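Local coordinates for periplasmic binding protein/LacI transcriptional regulator (Burkholderia graminis C4D1M, PDB 5HQJ), which probably serves as the periplasmic sugar-binding component of an ABC transporter and holds D-arabinose here in its pyranose form, at residues Phe41-Cys45 with Gln267-Gly273. Sequence-based numbering, arbitrary orientation.
Sequences FFDDC and QRPVTMG. With 64K (alpha-D-arabinopyranose), chain B.
Gln267 and Phe41 meet at the sugar site of a two-domain periplasmic binding protein of type I fold, and their contact illustrates how residues far apart in the chain can line one sugar pocket. The amide of Gln267 lies with its plane 19° from that of the Phe41 ring, Gln267 NE2 standing 3.5 Å from Phe41 CE1. Gln267 NE2 donates an almost straight hydrogen bond (174°) to O2 of the arabinopyranose, 2.9 Å away, and another to Asp247, while OE1 bonds Thr130; the amide's rotation is thus fixed. Phe41, with CG anti to its N (chi1 174°), spreads one face against the sugar, C3 lying over the ring centre. Next, Pro269 opens helix 269-284 and packs against both Phe41 and Cys45: its CB is 3.7 Å from Phe41 CZ and from Cys45 SG, and its CG runs alongside the Asp44 side chain, whose carboxylate forms a salt bridge with the C-terminal Lys311. Val270 lays its CG2 branch against CB of Asp44. Met272, present as selenomethionine, brings its CE methyl to the edge of the Phe41 ring. Gly273 CA comes within 4.4 Å of Cys45 CA, its C-H pointing at Cys45 O, with Gly273 CA and Cys45 O 3.5 Å apart.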
# COMPACT_ATOMS: atom_id res chain seq x y z
N PHE A 41 -7.94 -1.28 -1.99
CA PHE A 41 -6.73 -2.06 -2.23
C PHE A 41 -6.74 -3.47 -1.63
O PHE A 41 -6.23 -4.41 -2.25
CB PHE A 41 -5.54 -1.27 -1.69
CG PHE A 41 -4.21 -2.02 -1.74
CD1 PHE A 41 -3.43 -2.04 -2.90
CD2 PHE A 41 -3.72 -2.63 -0.60
CE1 PHE A 41 -2.18 -2.68 -2.92
CE2 PHE A 41 -2.50 -3.27 -0.60
CZ PHE A 41 -1.70 -3.28 -1.76
N PHE A 42 -7.28 -3.62 -0.42
CA PHE A 42 -7.13 -4.87 0.31
C PHE A 42 -8.04 -5.99 -0.13
O PHE A 42 -7.86 -7.12 0.33
CB PHE A 42 -7.30 -4.63 1.81
CG PHE A 42 -6.15 -3.88 2.41
CD1 PHE A 42 -5.00 -4.55 2.72
CD2 PHE A 42 -6.21 -2.52 2.59
CE1 PHE A 42 -3.90 -3.86 3.27
CE2 PHE A 42 -5.15 -1.80 3.16
CZ PHE A 42 -3.98 -2.46 3.47
N ASP A 43 -9.03 -5.67 -0.96
CA ASP A 43 -9.89 -6.70 -1.54
C ASP A 43 -9.01 -7.72 -2.24
O ASP A 43 -9.25 -8.92 -2.15
CB ASP A 43 -10.91 -6.09 -2.52
CG ASP A 43 -12.13 -5.48 -1.80
OD1 ASP A 43 -12.17 -5.44 -0.54
OD2 ASP A 43 -13.05 -5.02 -2.52
N ASP A 44 -7.96 -7.28 -2.92
CA ASP A 44 -7.07 -8.22 -3.62
C ASP A 44 -6.30 -9.09 -2.62
O ASP A 44 -6.03 -10.26 -2.89
CB ASP A 44 -6.06 -7.50 -4.51
CG ASP A 44 -6.60 -7.15 -5.92
OD1 ASP A 44 -7.51 -7.84 -6.42
OD2 ASP A 44 -6.06 -6.19 -6.53
N CYS A 45 -5.89 -8.51 -1.50
CA CYS A 45 -5.18 -9.27 -0.50
C CYS A 45 -6.04 -10.36 0.09
O CYS A 45 -5.59 -11.50 0.28
CB CYS A 45 -4.69 -8.31 0.60
SG CYS A 45 -3.55 -7.01 0.05
N GLN A 267 1.48 -2.76 -7.26
CA GLN A 267 2.10 -3.71 -6.35
C GLN A 267 1.52 -5.10 -6.69
O GLN A 267 0.86 -5.23 -7.71
CB GLN A 267 1.82 -3.31 -4.90
CG GLN A 267 2.12 -1.87 -4.56
CD GLN A 267 1.83 -1.64 -3.11
OE1 GLN A 267 2.50 -2.16 -2.24
NE2 GLN A 267 0.78 -0.85 -2.83
N ARG A 268 1.81 -6.11 -5.88
CA ARG A 268 1.25 -7.44 -6.05
C ARG A 268 0.43 -7.85 -4.81
O ARG A 268 0.83 -8.71 -4.06
CB ARG A 268 2.38 -8.45 -6.37
CG ARG A 268 3.07 -8.21 -7.72
CD ARG A 268 3.75 -9.43 -8.27
NE ARG A 268 4.12 -9.18 -9.66
CZ ARG A 268 5.22 -8.55 -10.04
NH1 ARG A 268 6.07 -8.11 -9.13
NH2 ARG A 268 5.46 -8.37 -11.32
N PRO A 269 -0.73 -7.20 -4.59
CA PRO A 269 -1.53 -7.46 -3.37
C PRO A 269 -2.10 -8.89 -3.30
O PRO A 269 -2.22 -9.48 -2.22
CB PRO A 269 -2.64 -6.39 -3.46
CG PRO A 269 -2.71 -5.97 -4.91
CD PRO A 269 -1.27 -6.09 -5.39
N VAL A 270 -2.48 -9.46 -4.45
CA VAL A 270 -3.00 -10.82 -4.49
C VAL A 270 -1.91 -11.77 -4.01
O VAL A 270 -2.15 -12.63 -3.17
CB VAL A 270 -3.47 -11.23 -5.92
CG1 VAL A 270 -4.08 -12.60 -5.87
CG2 VAL A 270 -4.47 -10.28 -6.42
N THR A 271 -0.72 -11.63 -4.60
CA THR A 271 0.44 -12.41 -4.27
C THR A 271 0.81 -12.23 -2.78
O THR A 271 1.16 -13.20 -2.10
CB THR A 271 1.64 -12.06 -5.23
OG1 THR A 271 1.37 -12.51 -6.56
CG2 THR A 271 2.92 -12.70 -4.75
N MSE A 272 0.75 -11.01 -2.26
CA MSE A 272 0.97 -10.80 -0.83
C MSE A 272 0.04 -11.65 0.04
O MSE A 272 0.48 -12.28 0.99
CB MSE A 272 0.80 -9.32 -0.44
CG MSE A 272 1.86 -8.35 -0.95
SE MSE A 272 1.32 -6.60 -0.34
CE MSE A 272 1.93 -5.57 -1.87
N GLY A 273 -1.25 -11.65 -0.26
CA GLY A 273 -2.21 -12.38 0.56
C GLY A 273 -1.99 -13.87 0.45
O GLY A 273 -2.07 -14.64 1.43
O2 64K B . 0.24 -0.28 -0.08
C2 64K B . -0.78 0.71 0.29
C3 64K B . -1.61 0.96 -0.93
O3 64K B . -0.88 1.77 -1.82
C4 64K B . -2.88 1.74 -0.61
O4 64K B . -2.60 3.09 -0.21
C5 64K B . -3.59 1.09 0.50
O5 64K B . -2.74 1.12 1.68
C1 64K B . -1.63 0.17 1.40
O1 64K B . -0.86 0.08 2.53